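Local coordinates for kinesin-like protein (Caenorhabditis elegans, PDB 5X3E) that belongs to the kinesin-6 motors, which probably couple ATP hydrolysis to work on microtubules, and is captured here in the apo state, at residues 55-60 against 83-88; 218-223 against 300-305; 252-257 against 394-399. All coordinates share one frame; numbering follows the deposited sequence.

Interaction 1: 55-60 against 83-88; sequences IDEGSI and FGRVFS
E57 and V86 bury the most surface in this contact, and a backbone bond joins them: V86 N gives its hydrogen to E57 O at 2.8 Å. One residue on, the tight turn that carries E57 is gripped a second time, as F83 N donates to G58 O at 3.0 Å. The two bonds seat the turn between strands 52-54 and 59-62 against the loop that runs from F83 into strand 86-87.

The isopropyl group of V86 reaches under this turn. Its CG2 branch lies beside the peptide between G58 and S59, 3.5 Å from S59 N, while CG1 fits against I60 CD1 at 3.6 Å. I60 thus closes the apolar side of the contact, and the cluster extends to C40 and L42 of strand 37-42.

On the polar rim, the side chains of E57 and R85 run side by side in the same direction. E57 sends CG away from its backbone N (chi1 -154°) and then bends at chi2, which lays its methylene beside the arginine, with E57 CG 3.6 Å from R85 NE. Its OE2 meets R85 NH2 at the guanidinium edge in a weak salt bridge of 3.5 Å, the two planes being 42° apart. F87 CE1 sits 3.8 Å above the guanidinium plane, over its centre. A glutamine at E57 would probably leave R85 NH2 without its negatively charged mate.

R85 also makes a salt bridge to a sulfate, probably from the crystallisation liquor, through NH1 and a long, weak ion pair with D91, whose carboxylate lies close to that of E57. Backbone bonds and aliphatic packing therefore secure the turn to the edge of the main sheet, while, more loosely, two acids and a sulfate share the arginine, which probably eases the closeness of the carboxylates.

Interaction 2: 218-223 against 300-305; sequences FVTYVE and TIKLVM. With SO4 (sulfate ion), chain C.
T220 and T300 face each other across adjacent antiparallel strands as a hydrogen-bonded pair: T300 N donates to T220 O at 2.9 Å and T220 N to T300 O at 3.1 Å. F218 and K302 form the next such pair, with K302 N 2.8 Å from F218 O. Between them V219 and I301 make a non-hydrogen-bonded pair, where V219 CA lies 3.3 Å from T300 O in a CA-H...O contact.

On the face bearing T220, T300 and K302, the first and last of these reach a sulfate, while T300 OG1 is joined to T220 OG1 through a water that donates to the latter. The two threonine side chains lie side by side, pointing the same way. With chi1 at 58°, T220 tucks OG1 between its own N and carbonyl carbon, where the hydroxyl donates to sulfate O2 at 2.9 Å. K302 runs fully extended beyond CG to bring NZ to sulfate O1 at 2.7 Å. The same face turns apolar at its other end, where V304 CG2 approaches F218 CD2 obliquely at 3.5 Å.

Beyond this shell, D261 forms a salt bridge with K302 NZ and so steadies the ammonium group beside the anion. F162 of strand 162-165 touches both F218 and V304, and the ring of F170 also meets F218. On their outer sides the two strands continue the main sheet of the motor domain: I301 and L303 bond to strand 325-333, and V219 to V262.

All seven touching residues are buried, and the threonine hydroxyls and lysine ammonium among them have polar partners here, one being a sulfate that is probably from the crystallisation liquor. K302, with both D261 and that anion as partners, would probably stay protonated.

Interaction 3: 252-257 against 394-399; sequences QQMYVD and LFKNYL. With SO4 (sulfate ion), chain C; SO4 (sulfate ion), chain M.
N397 provides the hydrogen bonds that join the short helix 396-399 to the segment leading into strand 254-256. Its amide uses both ends: ND2 donates to Q252 O at 3.1 Å in an almost straight bond (171°), and OD1 accepts from M254 N at 3.0 Å, in the carbonyl plane. The pair straddles Q253 much as a residue of a parallel strand would. A chi1 of -57° places CG beside the helix residue's own backbone N, with the amide facing the strand. The amide of Q253 stacks on that of N397, their planes 18° apart.

Apolar packing comes mainly from M254. Its chain, bent at chi2 and chi3, crosses K396 at about a right angle, and the methyl CE rests 3.4 Å from K396 CD. Farther along, L394 CD1 meets V256 CG2 at 4.1 Å, and I246 of strand 243-248 also touches L394.

Charge enters at the rim. K396 NZ reaches O2 of one sulfate in a weak bond of 3.5 Å, and V256 N faces a second sulfate.

By comparison with other kinesins, these elements probably belong to the microtubule-facing side. A single asparagine satisfies two backbone groups around Q253, which fixes the helix start against the strand, while K396 adds just its weak bond to a sulfate, probably from the crystallisation liquor, that H248 and R387 also hold.

How the interactions relate
Interactions 2 and 3 are neighbours, their centres about 13 Å apart, and they touch where V222 CG1 packs on V256 CG2 at 4.0 Å. They also share a sulfate, which T220 and K302 hold on one side of the ion and V256 N approaches from across it; in sequence their segments alternate, so the two contacts interlock. Interaction 1 is remote: its centre lies about 31 Å from each of the others, and its nearest atoms are about 18 Å from interaction 2 and 15 Å from interaction 3. All three nevertheless reach the same mixed sheet of this P-loop NTPase-type motor domain, interaction 1 at strand 86-87.

Interaction 1: 55-60 against 83-88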
loop_
_atom_site.group_PDB
_atom_site.type_symbol
_atom_site.label_atom_id
_atom_site.label_comp_id
_atom_site.label_asym_id
_atom_site.label_seq_id
_atom_site.Cartn_x
_atom_site.Cartn_y
_atom_site.Cartn_z
ATOM N N ILE A 55 4.580 -22.851 -14.104
ATOM C CA ILE A 55 5.225 -24.156 -14.040
ATOM C C ILE A 55 5.297 -24.642 -12.599
ATOM O O ILE A 55 4.450 -25.423 -12.149
ATOM C CB ILE A 55 6.636 -24.108 -14.648
ATOM C CG1 ILE A 55 6.620 -23.419 -16.009
ATOM C CG2 ILE A 55 7.199 -25.508 -14.778
ATOM C CD1 ILE A 55 8.003 -23.242 -16.588
ATOM N N ASP A 56 6.317 -24.182 -11.875
ATOM C CA ASP A 56 6.696 -24.712 -10.569
ATOM C C ASP A 56 5.840 -24.203 -9.420
ATOM O O ASP A 56 6.149 -24.523 -8.266
ATOM C CB ASP A 56 8.158 -24.364 -10.269
ATOM C CG ASP A 56 9.139 -25.203 -11.058
ATOM O OD1 ASP A 56 8.706 -25.928 -11.980
ATOM O OD2 ASP A 56 10.348 -25.135 -10.756
ATOM N N GLU A 57 4.801 -23.411 -9.690
ATOM C CA GLU A 57 4.135 -22.582 -8.687
ATOM C C GLU A 57 5.086 -21.539 -8.105
ATOM O O GLU A 57 4.723 -20.815 -7.171
ATOM C CB GLU A 57 3.497 -23.429 -7.568
ATOM C CG GLU A 57 2.299 -22.795 -6.844
ATOM C CD GLU A 57 1.012 -22.812 -7.664
ATOM O OE1 GLU A 57 0.996 -23.437 -8.743
ATOM O OE2 GLU A 57 0.011 -22.201 -7.226
ATOM N N GLY A 58 6.303 -21.467 -8.641
ATOM C CA GLY A 58 7.263 -20.423 -8.341
ATOM C C GLY A 58 8.030 -20.024 -9.588
ATOM O O GLY A 58 9.038 -19.316 -9.502
ATOM N N SER A 59 7.567 -20.485 -10.754
ATOM C CA SER A 59 8.222 -20.200 -12.025
ATOM C C SER A 59 7.180 -20.012 -13.119
ATOM O O SER A 59 6.072 -20.551 -13.044
ATOM C CB SER A 59 9.189 -21.322 -12.427
ATOM O OG SER A 59 10.128 -21.582 -11.396
ATOM N N ILE A 60 7.563 -19.263 -14.153
ATOM C CA ILE A 60 6.685 -18.923 -15.270
ATOM C C ILE A 60 7.508 -18.936 -16.550
ATOM O O ILE A 60 8.613 -18.386 -16.586
ATOM C CB ILE A 60 6.018 -17.547 -15.077
ATOM C CG1 ILE A 60 4.838 -17.653 -14.114
ATOM C CG2 ILE A 60 5.566 -16.965 -16.411
ATOM C CD1 ILE A 60 4.057 -16.375 -13.994
ATOM N N PHE A 83 9.849 -16.439 -9.311
ATOM C CA PHE A 83 9.288 -15.569 -8.290
ATOM C C PHE A 83 9.186 -16.336 -6.979
ATOM O O PHE A 83 9.292 -17.565 -6.942
ATOM C CB PHE A 83 7.902 -15.054 -8.701
ATOM C CG PHE A 83 7.902 -14.260 -9.969
ATOM C CD1 PHE A 83 8.174 -12.903 -9.951
ATOM C CD2 PHE A 83 7.629 -14.870 -11.181
ATOM C CE1 PHE A 83 8.171 -12.168 -11.118
ATOM C CE2 PHE A 83 7.625 -14.142 -12.350
ATOM C CZ PHE A 83 7.899 -12.789 -12.318
ATOM N N GLY A 84 8.970 -15.599 -5.891
ATOM C CA GLY A 84 8.766 -16.243 -4.608
ATOM C C GLY A 84 7.534 -17.120 -4.565
ATOM O O GLY A 84 7.475 -18.055 -3.760
ATOM N N ARG A 85 6.556 -16.846 -5.425
ATOM C CA ARG A 85 5.317 -17.607 -5.515
ATOM C C ARG A 85 4.584 -17.161 -6.773
ATOM O O ARG A 85 4.586 -15.971 -7.101
ATOM C CB ARG A 85 4.439 -17.391 -4.272
ATOM C CG ARG A 85 3.018 -17.926 -4.415
ATOM C CD ARG A 85 2.981 -19.454 -4.400
ATOM N NE ARG A 85 1.644 -19.967 -4.691
ATOM C CZ ARG A 85 0.684 -20.165 -3.790
ATOM N NH1 ARG A 85 0.894 -19.894 -2.506
ATOM N NH2 ARG A 85 -0.494 -20.634 -4.182
ATOM N N VAL A 86 3.983 -18.113 -7.481
ATOM C CA VAL A 86 3.185 -17.821 -8.669
ATOM C C VAL A 86 1.757 -18.268 -8.401
ATOM O O VAL A 86 1.519 -19.437 -8.076
ATOM C CB VAL A 86 3.742 -18.502 -9.931
ATOM C CG1 VAL A 86 2.826 -18.227 -11.120
ATOM C CG2 VAL A 86 5.153 -18.014 -10.231
ATOM N N PHE A 87 0.815 -17.337 -8.513
ATOM C CA PHE A 87 -0.602 -17.654 -8.418
ATOM C C PHE A 87 -1.183 -17.881 -9.803
ATOM O O PHE A 87 -0.859 -17.159 -10.748
ATOM C CB PHE A 87 -1.376 -16.533 -7.726
ATOM C CG PHE A 87 -0.880 -16.209 -6.348
ATOM C CD1 PHE A 87 -1.259 -16.984 -5.264
ATOM C CD2 PHE A 87 -0.051 -15.120 -6.132
ATOM C CE1 PHE A 87 -0.811 -16.688 -3.996
ATOM C CE2 PHE A 87 0.398 -14.819 -4.867
ATOM C CZ PHE A 87 0.019 -15.604 -3.796
ATOM N N SER A 88 -2.042 -18.892 -9.915
ATOM C CA SER A 88 -2.733 -19.221 -11.150
ATOM C C SER A 88 -4.156 -18.669 -11.105
ATOM O O SER A 88 -4.558 -17.996 -10.152
ATOM C CB SER A 88 -2.724 -20.732 -11.378
ATOM O OG SER A 88 -3.476 -21.398 -10.379
#

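Interaction 2: 218-223 against 300-305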
loop_
_atom_site.group_PDB
_atom_site.type_symbol
_atom_site.label_atom_id
_atom_site.label_comp_id
_atom_site.label_asym_id
_atom_site.label_seq_id
_atom_site.Cartn_x
_atom_site.Cartn_y
_atom_site.Cartn_z
ATOM N N PHE A 218 -5.048 5.510 11.781
ATOM C CA PHE A 218 -5.154 6.649 10.886
ATOM C C PHE A 218 -4.841 6.168 9.480
ATOM O O PHE A 218 -3.991 5.296 9.292
ATOM C CB PHE A 218 -4.192 7.773 11.295
ATOM C CG PHE A 218 -4.563 8.460 12.584
ATOM C CD1 PHE A 218 -5.220 9.684 12.567
ATOM C CD2 PHE A 218 -4.250 7.889 13.810
ATOM C CE1 PHE A 218 -5.561 10.325 13.749
ATOM C CE2 PHE A 218 -4.591 8.525 14.996
ATOM C CZ PHE A 218 -5.248 9.743 14.967
ATOM N N VAL A 219 -5.536 6.713 8.493
ATOM C CA VAL A 219 -5.247 6.399 7.102
ATOM C C VAL A 219 -4.942 7.691 6.364
ATOM O O VAL A 219 -5.548 8.735 6.635
ATOM C CB VAL A 219 -6.398 5.627 6.413
ATOM C CG1 VAL A 219 -6.656 4.305 7.123
ATOM C CG2 VAL A 219 -7.662 6.466 6.363
ATOM N N THR A 220 -3.978 7.622 5.456
ATOM C CA THR A 220 -3.779 8.650 4.450
ATOM C C THR A 220 -3.962 8.004 3.086
ATOM O O THR A 220 -3.584 6.844 2.883
ATOM C CB THR A 220 -2.388 9.308 4.545
ATOM O OG1 THR A 220 -1.362 8.317 4.408
ATOM C CG2 THR A 220 -2.223 9.996 5.881
ATOM N N TYR A 221 -4.591 8.734 2.170
ATOM C CA TYR A 221 -4.775 8.262 0.805
ATOM C C TYR A 221 -4.210 9.314 -0.133
ATOM O O TYR A 221 -4.698 10.449 -0.166
ATOM C CB TYR A 221 -6.246 7.981 0.493
ATOM C CG TYR A 221 -6.445 7.103 -0.725
ATOM C CD1 TYR A 221 -5.358 6.521 -1.370
ATOM C CD2 TYR A 221 -7.719 6.850 -1.227
ATOM C CE1 TYR A 221 -5.530 5.711 -2.485
ATOM C CE2 TYR A 221 -7.903 6.038 -2.341
ATOM C CZ TYR A 221 -6.805 5.471 -2.966
ATOM O OH TYR A 221 -6.976 4.665 -4.072
ATOM N N VAL A 222 -3.184 8.938 -0.886
ATOM C CA VAL A 222 -2.385 9.872 -1.665
ATOM C C VAL A 222 -2.242 9.349 -3.087
ATOM O O VAL A 222 -2.157 8.136 -3.310
ATOM C CB VAL A 222 -1.006 10.091 -1.004
ATOM C CG1 VAL A 222 -0.152 10.892 -1.878
ATOM C CG2 VAL A 222 -1.171 10.872 0.285
ATOM N N GLU A 223 -2.235 10.262 -4.056
ATOM C CA GLU A 223 -2.100 9.911 -5.463
ATOM C C GLU A 223 -0.870 10.596 -6.040
ATOM O O GLU A 223 -0.659 11.792 -5.818
ATOM C CB GLU A 223 -3.349 10.318 -6.253
ATOM C CG GLU A 223 -3.284 10.016 -7.737
ATOM C CD GLU A 223 -4.459 10.601 -8.493
ATOM O OE1 GLU A 223 -4.858 11.740 -8.168
ATOM O OE2 GLU A 223 -4.987 9.924 -9.403
ATOM N N THR A 300 -2.103 4.345 2.916
ATOM C CA THR A 300 -1.232 4.014 4.038
ATOM C C THR A 300 -2.065 3.834 5.299
ATOM O O THR A 300 -2.770 4.758 5.720
ATOM C CB THR A 300 -0.180 5.098 4.248
ATOM O OG1 THR A 300 0.600 5.243 3.054
ATOM C CG2 THR A 300 0.732 4.724 5.405
ATOM N N ILE A 301 -1.968 2.654 5.901
ATOM C CA ILE A 301 -2.615 2.345 7.170
ATOM C C ILE A 301 -1.590 2.538 8.274
ATOM O O ILE A 301 -0.551 1.868 8.287
ATOM C CB ILE A 301 -3.176 0.914 7.181
ATOM C CG1 ILE A 301 -4.057 0.682 5.953
ATOM C CG2 ILE A 301 -3.950 0.660 8.469
ATOM C CD1 ILE A 301 -4.322 -0.768 5.649
ATOM N N LYS A 302 -1.866 3.464 9.184
ATOM C CA LYS A 302 -0.964 3.779 10.282
ATOM C C LYS A 302 -1.546 3.283 11.596
ATOM O O LYS A 302 -2.685 3.611 11.945
ATOM C CB LYS A 302 -0.700 5.281 10.369
ATOM C CG LYS A 302 -0.091 5.869 9.120
ATOM C CD LYS A 302 0.121 7.361 9.282
ATOM C CE LYS A 302 0.754 7.950 8.031
ATOM N NZ LYS A 302 1.037 9.400 8.182
ATOM N N LEU A 303 -0.750 2.517 12.329
ATOM C CA LEU A 303 -1.113 2.062 13.663
ATOM C C LEU A 303 -0.367 2.942 14.658
ATOM O O LEU A 303 0.825 2.745 14.910
ATOM C CB LEU A 303 -0.777 0.585 13.841
ATOM C CG LEU A 303 -1.156 -0.025 15.189
ATOM C CD1 LEU A 303 -2.650 0.086 15.391
ATOM C CD2 LEU A 303 -0.701 -1.474 15.270
ATOM N N VAL A 304 -1.068 3.928 15.207
ATOM C CA VAL A 304 -0.490 4.865 16.166
ATOM C C VAL A 304 -0.643 4.267 17.562
ATOM O O VAL A 304 -1.760 4.116 18.063
ATOM C CB VAL A 304 -1.169 6.235 16.078
ATOM C CG1 VAL A 304 -0.617 7.176 17.150
ATOM C CG2 VAL A 304 -1.027 6.806 14.668
ATOM N N MET A 305 0.481 3.962 18.206
ATOM C CA MET A 305 0.488 3.284 19.495
ATOM C C MET A 305 1.156 4.144 20.562
ATOM O O MET A 305 2.006 4.986 20.261
ATOM C CB MET A 305 1.204 1.926 19.398
ATOM C CG MET A 305 0.403 0.862 18.661
ATOM S SD MET A 305 1.392 -0.493 17.999
ATOM C CE MET A 305 2.250 -1.009 19.466
HETATM S S SO4 C . 1.684 10.482 4.593
HETATM O O1 SO4 C . 2.234 10.235 5.926
HETATM O O2 SO4 C . 1.348 9.212 3.953
HETATM O O3 SO4 C . 2.673 11.170 3.776
HETATM O O4 SO4 C . 0.493 11.313 4.694
HETATM O O HOH W 1 -0.680 7.214 1.806
#

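Interaction 3: 252-257 against 394-399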
loop_
_atom_site.group_PDB
_atom_site.type_symbol
_atom_site.label_atom_id
_atom_site.label_comp_id
_atom_site.label_asym_id
_atom_site.label_seq_id
_atom_site.Cartn_x
_atom_site.Cartn_y
_atom_site.Cartn_z
ATOM N N GLN A 252 13.839 11.107 9.742
ATOM C CA GLN A 252 14.232 10.821 8.365
ATOM C C GLN A 252 13.195 9.989 7.616
ATOM O O GLN A 252 13.494 9.434 6.555
ATOM C CB GLN A 252 15.606 10.143 8.301
ATOM C CG GLN A 252 16.724 11.039 8.796
ATOM C CD GLN A 252 16.823 12.333 8.009
ATOM O OE1 GLN A 252 16.646 12.348 6.790
ATOM N NE2 GLN A 252 17.099 13.430 8.707
ATOM N N GLN A 253 11.972 9.913 8.134
ATOM C CA GLN A 253 10.897 9.161 7.498
ATOM C C GLN A 253 10.176 10.010 6.459
ATOM O O GLN A 253 9.874 11.182 6.699
ATOM C CB GLN A 253 9.894 8.671 8.541
ATOM C CG GLN A 253 10.452 7.647 9.507
ATOM C CD GLN A 253 10.684 6.303 8.842
ATOM O OE1 GLN A 253 9.803 5.775 8.157
ATOM N NE2 GLN A 253 11.869 5.736 9.045
ATOM N N MET A 254 9.889 9.407 5.308
ATOM C CA MET A 254 9.200 10.122 4.244
ATOM C C MET A 254 7.726 10.319 4.593
ATOM O O MET A 254 7.108 9.495 5.269
ATOM C CB MET A 254 9.325 9.356 2.930
ATOM C CG MET A 254 10.752 9.261 2.419
ATOM S SD MET A 254 11.495 10.879 2.167
ATOM C CE MET A 254 12.963 10.674 3.155
ATOM N N TYR A 255 7.170 11.439 4.138
ATOM C CA TYR A 255 5.743 11.696 4.289
ATOM C C TYR A 255 5.323 12.774 3.296
ATOM O O TYR A 255 6.153 13.435 2.668
ATOM C CB TYR A 255 5.379 12.105 5.726
ATOM C CG TYR A 255 5.780 13.512 6.135
ATOM C CD1 TYR A 255 4.827 14.525 6.239
ATOM C CD2 TYR A 255 7.105 13.830 6.421
ATOM C CE1 TYR A 255 5.185 15.818 6.616
ATOM C CE2 TYR A 255 7.475 15.122 6.802
ATOM C CZ TYR A 255 6.509 16.110 6.896
ATOM O OH TYR A 255 6.865 17.385 7.274
ATOM N N VAL A 256 4.013 12.945 3.172
ATOM C CA VAL A 256 3.421 13.961 2.310
ATOM C C VAL A 256 3.034 15.134 3.205
ATOM O O VAL A 256 2.193 14.988 4.100
ATOM C CB VAL A 256 2.216 13.406 1.531
ATOM C CG1 VAL A 256 1.585 14.486 0.681
ATOM C CG2 VAL A 256 2.629 12.218 0.655
ATOM N N ASP A 257 3.651 16.293 2.951
ATOM C CA ASP A 257 3.613 17.438 3.865
ATOM C C ASP A 257 2.195 17.804 4.300
ATOM O O ASP A 257 1.854 17.720 5.485
ATOM C CB ASP A 257 4.316 18.631 3.200
ATOM C CG ASP A 257 4.466 19.826 4.126
ATOM O OD1 ASP A 257 4.040 19.749 5.295
ATOM O OD2 ASP A 257 5.054 20.835 3.695
ATOM N N LEU A 394 9.183 8.816 -2.297
ATOM C CA LEU A 394 8.253 8.610 -1.191
ATOM C C LEU A 394 8.525 7.314 -0.432
ATOM O O LEU A 394 8.224 7.223 0.764
ATOM C CB LEU A 394 6.823 8.622 -1.726
ATOM C CG LEU A 394 5.674 8.435 -0.740
ATOM C CD1 LEU A 394 5.707 9.509 0.335
ATOM C CD2 LEU A 394 4.352 8.450 -1.485
ATOM N N PHE A 395 9.120 6.316 -1.087
ATOM C CA PHE A 395 9.436 5.047 -0.439
ATOM C C PHE A 395 10.940 4.861 -0.260
ATOM O O PHE A 395 11.452 3.739 -0.319
ATOM C CB PHE A 395 8.820 3.890 -1.223
ATOM C CG PHE A 395 7.343 4.037 -1.432
ATOM C CD1 PHE A 395 6.480 4.074 -0.342
ATOM C CD2 PHE A 395 6.816 4.170 -2.705
ATOM C CE1 PHE A 395 5.116 4.234 -0.520
ATOM C CE2 PHE A 395 5.452 4.326 -2.891
ATOM C CZ PHE A 395 4.602 4.362 -1.797
ATOM N N LYS A 396 11.653 5.969 -0.030
ATOM C CA LYS A 396 13.095 5.912 0.181
ATOM C C LYS A 396 13.458 4.964 1.320
ATOM O O LYS A 396 14.371 4.142 1.182
ATOM C CB LYS A 396 13.631 7.320 0.446
ATOM C CG LYS A 396 14.989 7.353 1.123
ATOM C CD LYS A 396 15.342 8.757 1.580
ATOM C CE LYS A 396 16.062 8.746 2.920
ATOM N NZ LYS A 396 16.185 10.108 3.507
ATOM N N ASN A 397 12.753 5.062 2.449
ATOM C CA ASN A 397 13.082 4.241 3.610
ATOM C C ASN A 397 13.019 2.756 3.274
ATOM O O ASN A 397 13.943 1.998 3.589
ATOM C CB ASN A 397 12.140 4.577 4.768
ATOM C CG ASN A 397 12.178 6.049 5.136
ATOM O OD1 ASN A 397 11.160 6.738 5.100
ATOM N ND2 ASN A 397 13.360 6.538 5.485
ATOM N N TYR A 398 11.929 2.323 2.631
ATOM C CA TYR A 398 11.793 0.925 2.239
ATOM C C TYR A 398 12.892 0.509 1.265
ATOM O O TYR A 398 13.510 -0.551 1.418
ATOM C CB TYR A 398 10.413 0.690 1.616
ATOM C CG TYR A 398 9.240 0.896 2.547
ATOM C CD1 TYR A 398 8.529 2.090 2.542
ATOM C CD2 TYR A 398 8.837 -0.102 3.429
ATOM C CE1 TYR A 398 7.450 2.287 3.389
ATOM C CE2 TYR A 398 7.754 0.084 4.279
ATOM C CZ TYR A 398 7.064 1.278 4.253
ATOM O OH TYR A 398 5.992 1.470 5.094
ATOM N N LEU A 399 13.140 1.325 0.242
ATOM C CA LEU A 399 14.123 0.968 -0.774
ATOM C C LEU A 399 15.554 1.014 -0.253
ATOM O O LEU A 399 16.444 0.424 -0.877
ATOM C CB LEU A 399 13.969 1.884 -1.980
ATOM C CG LEU A 399 12.626 1.664 -2.667
ATOM C CD1 LEU A 399 12.264 2.838 -3.534
ATOM C CD2 LEU A 399 12.695 0.396 -3.492
HETATM S S SO4 C . 1.684 10.482 4.593
HETATM O O1 SO4 C . 2.234 10.235 5.926
HETATM O O2 SO4 C . 1.348 9.212 3.953
HETATM O O3 SO4 C . 2.673 11.170 3.776
HETATM O O4 SO4 C . 0.493 11.313 4.694
HETATM S S SO4 M . 15.041 14.146 1.259
HETATM O O1 SO4 M . 13.720 14.619 1.670
HETATM O O2 SO4 M . 15.137 12.695 1.409
HETATM O O3 SO4 M . 15.265 14.523 -0.133
HETATM O O4 SO4 M . 16.067 14.769 2.088
#